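Local coordinates for protein glutaconate CoA-transferase subunit A (PDB 1POI) that transfers the coenzyme A moiety from acetyl-CoA to (R)-2-hydroxyglutarate and related acids such as glutaconate in the breakdown of glutamate, at residues A[227-231]-A[232-236]. Numbering follows the deposited sequence.
Sequences NDIPG and MCVDA
Ile229 and Val234 meet across a short 3-10 turn, and their side chains run at about a right angle to each other. The touching branches are the two CG2 methyls, Ile229 CG2 lying 4.0 Å from Val234 CG2. On the isoleucine, CG2 stands anti to the backbone N while CG1 takes the place beside that nitrogen (chi1 -58°), which presents the methyl to the turn; the same methyl also lies 3.9 Å from Cys233 CB. Pro230 meets two sulfur-bearing side chains, Cys233 SG over one face of its ring and the end of Met232 at its CB edge. The chain of Met232, bent at chi2 and chi3 (104° and 64°), curls back so that its CE comes to 4.0 Å from Pro230 CB, whereas Cys233 SG sits 4.1 Å from Pro230 CD. The backbone of the turn is held by two successive i to i+3 bonds, the pattern of a 3-10 turn: Cys233 N donates to Pro230 O at 3.1 Å and Val234 N to Gly231 O at 2.7 Å. Lys2 NZ makes a hydrogen bond to Val234 O and a weak one to Gly231 O. Another protein chain of the assembly packs an aromatic side chain on Pro230 and an apolar one on Met232. The turn links a classic beta bulge, where Asp228 and Ile229 face Val188, to strand 236-239, the outermost of the parallel sheet on that side within this chain; Ile229 rests on helix 197-203, and Val234 on Val209 of strand 206-211.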
ATOM      1  N   ASN A 227      -5.533  -2.734 -12.440  1.00 22.17           N
ATOM      2  CA  ASN A 227      -5.382  -3.193 -13.812  1.00 18.93           C
ATOM      3  C   ASN A 227      -6.044  -2.242 -14.813  1.00 20.15           C
ATOM      4  O   ASN A 227      -7.138  -1.713 -14.562  1.00 20.77           O
ATOM      5  CB  ASN A 227      -5.887  -4.618 -13.900  1.00 17.22           C
ATOM      6  CG  ASN A 227      -5.296  -5.490 -12.805  1.00 18.29           C
ATOM      7  OD1 ASN A 227      -4.254  -5.174 -12.251  1.00 21.39           O
ATOM      8  ND2 ASN A 227      -5.971  -6.565 -12.469  1.00 21.63           N
ATOM      9  N   ASP A 228      -5.375  -2.000 -15.938  1.00 15.15           N
ATOM     10  CA  ASP A 228      -5.891  -1.071 -16.933  1.00 15.62           C
ATOM     11  C   ASP A 228      -6.418  -1.700 -18.233  1.00 17.01           C
ATOM     12  O   ASP A 228      -7.127  -1.031 -19.019  1.00 13.66           O
ATOM     13  CB  ASP A 228      -4.816  -0.059 -17.275  1.00 18.56           C
ATOM     14  CG  ASP A 228      -4.373   0.740 -16.081  1.00 18.90           C
ATOM     15  OD1 ASP A 228      -3.514   0.273 -15.315  1.00 16.47           O
ATOM     16  OD2 ASP A 228      -4.883   1.853 -15.929  1.00 23.34           O
ATOM     17  N   ILE A 229      -5.998  -2.941 -18.495  1.00 14.39           N
ATOM     18  CA  ILE A 229      -6.418  -3.669 -19.684  1.00 11.32           C
ATOM     19  C   ILE A 229      -6.591  -5.147 -19.349  1.00 13.15           C
ATOM     20  O   ILE A 229      -5.764  -5.726 -18.631  1.00 13.61           O
ATOM     21  CB  ILE A 229      -5.400  -3.535 -20.835  1.00  7.65           C
ATOM     22  CG1 ILE A 229      -5.181  -2.071 -21.200  1.00  2.00           C
ATOM     23  CG2 ILE A 229      -5.933  -4.243 -22.095  1.00  6.06           C
ATOM     24  CD1 ILE A 229      -3.865  -1.862 -21.884  1.00  2.00           C
ATOM     25  N   PRO A 230      -7.704  -5.759 -19.814  1.00 13.79           N
ATOM     26  CA  PRO A 230      -8.065  -7.172 -19.612  1.00 11.01           C
ATOM     27  C   PRO A 230      -7.252  -7.992 -20.585  1.00 13.14           C
ATOM     28  O   PRO A 230      -7.043  -7.557 -21.719  1.00 13.47           O
ATOM     29  CB  PRO A 230      -9.526  -7.225 -20.043  1.00 10.10           C
ATOM     30  CG  PRO A 230      -9.950  -5.775 -20.179  1.00 12.37           C
ATOM     31  CD  PRO A 230      -8.741  -5.068 -20.598  1.00 10.82           C
ATOM     32  N   GLY A 231      -6.866  -9.198 -20.177  1.00 14.11           N
ATOM     33  CA  GLY A 231      -6.082 -10.067 -21.036  1.00 17.56           C
ATOM     34  C   GLY A 231      -6.575 -10.193 -22.467  1.00 21.54           C
ATOM     35  O   GLY A 231      -5.780 -10.104 -23.408  1.00 21.76           O
ATOM     36  N   MET A 232      -7.892 -10.353 -22.624  1.00 23.03           N
ATOM     37  CA  MET A 232      -8.561 -10.491 -23.927  1.00 22.85           C
ATOM     38  C   MET A 232      -8.063  -9.551 -25.022  1.00 21.93           C
ATOM     39  O   MET A 232      -7.906  -9.971 -26.169  1.00 24.76           O
ATOM     40  CB  MET A 232     -10.075 -10.296 -23.778  1.00 23.85           C
ATOM     41  CG  MET A 232     -10.753 -11.303 -22.860  1.00 28.25           C
ATOM     42  SD  MET A 232     -11.190 -10.663 -21.219  1.00 30.23           S
ATOM     43  CE  MET A 232     -12.428  -9.379 -21.711  1.00 24.63           C
ATOM     44  N   CYS A 233      -7.802  -8.294 -24.675  1.00 19.04           N
ATOM     45  CA  CYS A 233      -7.343  -7.315 -25.663  1.00 16.28           C
ATOM     46  C   CYS A 233      -5.868  -7.392 -26.000  1.00 12.98           C
ATOM     47  O   CYS A 233      -5.409  -6.685 -26.885  1.00 14.61           O
ATOM     48  CB  CYS A 233      -7.621  -5.899 -25.164  1.00 15.12           C
ATOM     49  SG  CYS A 233      -9.312  -5.586 -24.641  1.00 12.73           S
ATOM     50  N   VAL A 234      -5.140  -8.263 -25.320  1.00 11.01           N
ATOM     51  CA  VAL A 234      -3.703  -8.376 -25.486  1.00 13.37           C
ATOM     52  C   VAL A 234      -3.235  -9.694 -26.110  1.00 18.28           C
ATOM     53  O   VAL A 234      -3.552 -10.778 -25.601  1.00 19.71           O
ATOM     54  CB  VAL A 234      -3.045  -8.181 -24.094  1.00 13.84           C
ATOM     55  CG1 VAL A 234      -1.575  -8.551 -24.111  1.00 11.97           C
ATOM     56  CG2 VAL A 234      -3.262  -6.752 -23.625  1.00  8.23           C
ATOM     57  N   ASP A 235      -2.413  -9.601 -27.162  1.00 20.54           N
ATOM     58  CA  ASP A 235      -1.894 -10.790 -27.863  1.00 18.68           C
ATOM     59  C   ASP A 235      -0.485 -11.235 -27.528  1.00 16.27           C
ATOM     60  O   ASP A 235      -0.239 -12.434 -27.401  1.00 14.82           O
ATOM     61  CB  ASP A 235      -1.997 -10.584 -29.355  1.00 17.79           C
ATOM     62  CG  ASP A 235      -3.379 -10.372 -29.770  1.00 19.06           C
ATOM     63  OD1 ASP A 235      -4.113 -11.386 -29.752  1.00 22.84           O
ATOM     64  OD2 ASP A 235      -3.742  -9.198 -30.043  1.00 19.29           O
ATOM     65  N   ALA A 236       0.445 -10.282 -27.474  1.00 15.80           N
ATOM     66  CA  ALA A 236       1.855 -10.578 -27.141  1.00 17.33           C
ATOM     67  C   ALA A 236       2.374  -9.802 -25.921  1.00 16.24           C
ATOM     68  O   ALA A 236       2.302  -8.565 -25.891  1.00 17.05           O
ATOM     69  CB  ALA A 236       2.762 -10.288 -28.342  1.00 13.35           C
TER